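Local coordinates for peroxisomal acyl-coenzyme A oxidase 1 (Arabidopsis thaliana, PDB 1W07), which oxidises long- and medium-chain acyl-CoAs to 2-trans-enoyl-CoAs with FAD as cofactor, passing the electrons to oxygen to form hydrogen peroxide, at residues B[162-167]-B[247-252]. The protein carries 1 engineered substitution. Numbering follows the deposited sequence.
Sequences FVIHTP and VRIPRD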
loop_
_atom_site.group_PDB
_atom_site.type_symbol
_atom_site.label_atom_id
_atom_site.label_comp_id
_atom_site.label_asym_id
_atom_site.label_seq_id
_atom_site.Cartn_x
_atom_site.Cartn_y
_atom_site.Cartn_z
ATOM N N PHE B 162 -17.226 12.506 -40.072
ATOM C CA PHE B 162 -16.004 11.850 -39.625
ATOM C C PHE B 162 -16.373 10.421 -39.258
ATOM O O PHE B 162 -17.309 10.193 -38.499
ATOM C CB PHE B 162 -15.411 12.555 -38.404
ATOM C CG PHE B 162 -14.403 13.610 -38.746
ATOM C CD1 PHE B 162 -14.667 14.956 -38.521
ATOM C CD2 PHE B 162 -13.180 13.248 -39.294
ATOM C CE1 PHE B 162 -13.724 15.925 -38.835
ATOM C CE2 PHE B 162 -12.235 14.201 -39.611
ATOM C CZ PHE B 162 -12.502 15.545 -39.382
ATOM N N VAL B 163 -15.650 9.458 -39.817
ATOM C CA VAL B 163 -15.915 8.057 -39.521
ATOM C C VAL B 163 -15.002 7.600 -38.385
ATOM O O VAL B 163 -13.805 7.399 -38.589
ATOM C CB VAL B 163 -15.659 7.166 -40.750
ATOM C CG1 VAL B 163 -15.897 5.708 -40.395
ATOM C CG2 VAL B 163 -16.556 7.601 -41.915
ATOM N N ILE B 164 -15.567 7.453 -37.185
ATOM C CA ILE B 164 -14.804 7.006 -36.011
ATOM C C ILE B 164 -14.836 5.484 -35.996
ATOM O O ILE B 164 -15.914 4.890 -36.085
ATOM C CB ILE B 164 -15.443 7.517 -34.707
ATOM C CG1 ILE B 164 -15.775 9.010 -34.834
ATOM C CG2 ILE B 164 -14.508 7.255 -33.520
ATOM C CD1 ILE B 164 -14.557 9.919 -35.084
ATOM N N HIS B 165 -13.668 4.849 -35.878
ATOM C CA HIS B 165 -13.624 3.393 -35.878
ATOM C C HIS B 165 -12.594 2.794 -34.922
ATOM O O HIS B 165 -11.544 3.387 -34.657
ATOM C CB HIS B 165 -13.348 2.872 -37.295
ATOM C CG HIS B 165 -13.536 1.395 -37.452
ATOM N ND1 HIS B 165 -14.742 0.769 -37.226
ATOM C CD2 HIS B 165 -12.669 0.419 -37.819
ATOM C CE1 HIS B 165 -14.615 -0.527 -37.453
ATOM N NE2 HIS B 165 -13.365 -0.768 -37.811
ATOM N N THR B 166 -12.911 1.610 -34.408
ATOM C CA THR B 166 -12.025 0.885 -33.495
ATOM C C THR B 166 -11.386 -0.249 -34.297
ATOM O O THR B 166 -11.967 -1.331 -34.435
ATOM C CB THR B 166 -12.819 0.302 -32.303
ATOM O OG1 THR B 166 -13.524 1.363 -31.636
ATOM C CG2 THR B 166 -11.869 -0.367 -31.311
ATOM N N PRO B 167 -10.181 -0.007 -34.840
ATOM C CA PRO B 167 -9.428 -0.976 -35.644
ATOM C C PRO B 167 -9.359 -2.386 -35.058
ATOM O O PRO B 167 -9.729 -3.353 -35.727
ATOM C CB PRO B 167 -8.049 -0.331 -35.751
ATOM C CG PRO B 167 -8.367 1.115 -35.761
ATOM C CD PRO B 167 -9.412 1.238 -34.673
ATOM N N VAL B 247 -18.572 4.475 -36.774
ATOM C CA VAL B 247 -19.558 5.458 -36.347
ATOM C C VAL B 247 -19.326 6.753 -37.116
ATOM O O VAL B 247 -18.183 7.131 -37.375
ATOM C CB VAL B 247 -19.448 5.739 -34.822
ATOM C CG1 VAL B 247 -20.309 6.935 -34.442
ATOM C CG2 VAL B 247 -19.889 4.514 -34.043
ATOM N N ARG B 248 -20.411 7.429 -37.476
ATOM C CA ARG B 248 -20.325 8.668 -38.232
ATOM C C ARG B 248 -20.805 9.892 -37.458
ATOM O O ARG B 248 -21.845 9.868 -36.798
ATOM C CB ARG B 248 -21.118 8.530 -39.542
ATOM C CG ARG B 248 -20.479 7.611 -40.585
ATOM C CD ARG B 248 -21.392 7.401 -41.797
ATOM N NE ARG B 248 -20.717 6.658 -42.862
ATOM C CZ ARG B 248 -19.930 7.209 -43.783
ATOM N NH1 ARG B 248 -19.721 8.518 -43.788
ATOM N NH2 ARG B 248 -19.329 6.446 -44.685
ATOM N N ILE B 249 -20.037 10.971 -37.547
ATOM C CA ILE B 249 -20.398 12.202 -36.860
ATOM C C ILE B 249 -20.146 13.383 -37.786
ATOM O O ILE B 249 -19.291 13.317 -38.666
ATOM C CB ILE B 249 -19.555 12.421 -35.586
ATOM C CG1 ILE B 249 -18.075 12.526 -35.976
ATOM C CG2 ILE B 249 -19.795 11.289 -34.593
ATOM C CD1 ILE B 249 -17.184 13.058 -34.873
ATOM N N PRO B 250 -20.894 14.480 -37.596
ATOM C CA PRO B 250 -20.725 15.674 -38.431
ATOM C C PRO B 250 -19.293 16.210 -38.346
ATOM O O PRO B 250 -18.669 16.192 -37.282
ATOM C CB PRO B 250 -21.740 16.645 -37.840
ATOM C CG PRO B 250 -22.844 15.734 -37.391
ATOM C CD PRO B 250 -22.066 14.628 -36.710
ATOM N N ARG B 251 -18.781 16.683 -39.476
ATOM C CA ARG B 251 -17.433 17.225 -39.533
ATOM C C ARG B 251 -17.234 18.327 -38.496
ATOM O O ARG B 251 -16.137 18.500 -37.962
ATOM C CB ARG B 251 -17.162 17.783 -40.935
ATOM C CG ARG B 251 -15.783 18.398 -41.125
ATOM C CD ARG B 251 -15.600 18.931 -42.550
ATOM N NE ARG B 251 -16.523 20.029 -42.844
ATOM C CZ ARG B 251 -16.389 21.268 -42.379
ATOM N NH1 ARG B 251 -15.358 21.585 -41.606
ATOM N NH2 ARG B 251 -17.304 22.185 -42.661
ATOM N N ASP B 252 -18.298 19.067 -38.206
ATOM C CA ASP B 252 -18.203 20.160 -37.253
ATOM C C ASP B 252 -18.149 19.695 -35.801
ATOM O O ASP B 252 -18.057 20.519 -34.890
ATOM C CB ASP B 252 -19.373 21.127 -37.460
ATOM C CG ASP B 252 -20.680 20.573 -36.950
ATOM O OD1 ASP B 252 -20.950 19.369 -37.165
ATOM O OD2 ASP B 252 -21.448 21.343 -36.344
#
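Phe162 and Ile249 form an antiparallel hydrogen-bonded pair: Phe162 N donates to Ile249 O at 2.6 Å (N-H...O 164°), and Ile249 N returns a bond to Phe162 O at 3.0 Å. Two residues on, Ile164 N reaches Val247 O, also at 2.6 Å, whereas the bond from Val247 N to Ile164 O is weak, its N-H...O angle only 129°. Two acceptors take a second, softer contact, Phe162 O from Arg248 CA at 3.4 Å and Val247 O from Val163 CA at 3.3 Å. Between the two hydrogen-bonded pairs lies the non-hydrogen-bonded pair Val163–Arg248; Val163 turns its own backbone bonds to Thr154. Val163 CG2 sits over one guanidinium face of Arg248, 3.8 Å from NH1, which is salt-bridged to Asp156. On the sheet face shared by Phe162, Ile164, Val247 and Ile249, chi1 of 61° brings Ile249 CG1 against Phe162 CB at 3.6 Å. The Phe162 ring packs edge-to-face with Phe204, its CE1 3.6 Å from Arg251 O and touching Arg251 CG. With an alanine in its place, a gap is likely to open beside Arg251 and Phe204 to lose its aromatic partner. Backbone bonding thus joins strand 247-250 to the middle-domain sheet, one face apolar, the other carrying the Arg248 charge, probably balanced largely by Asp156.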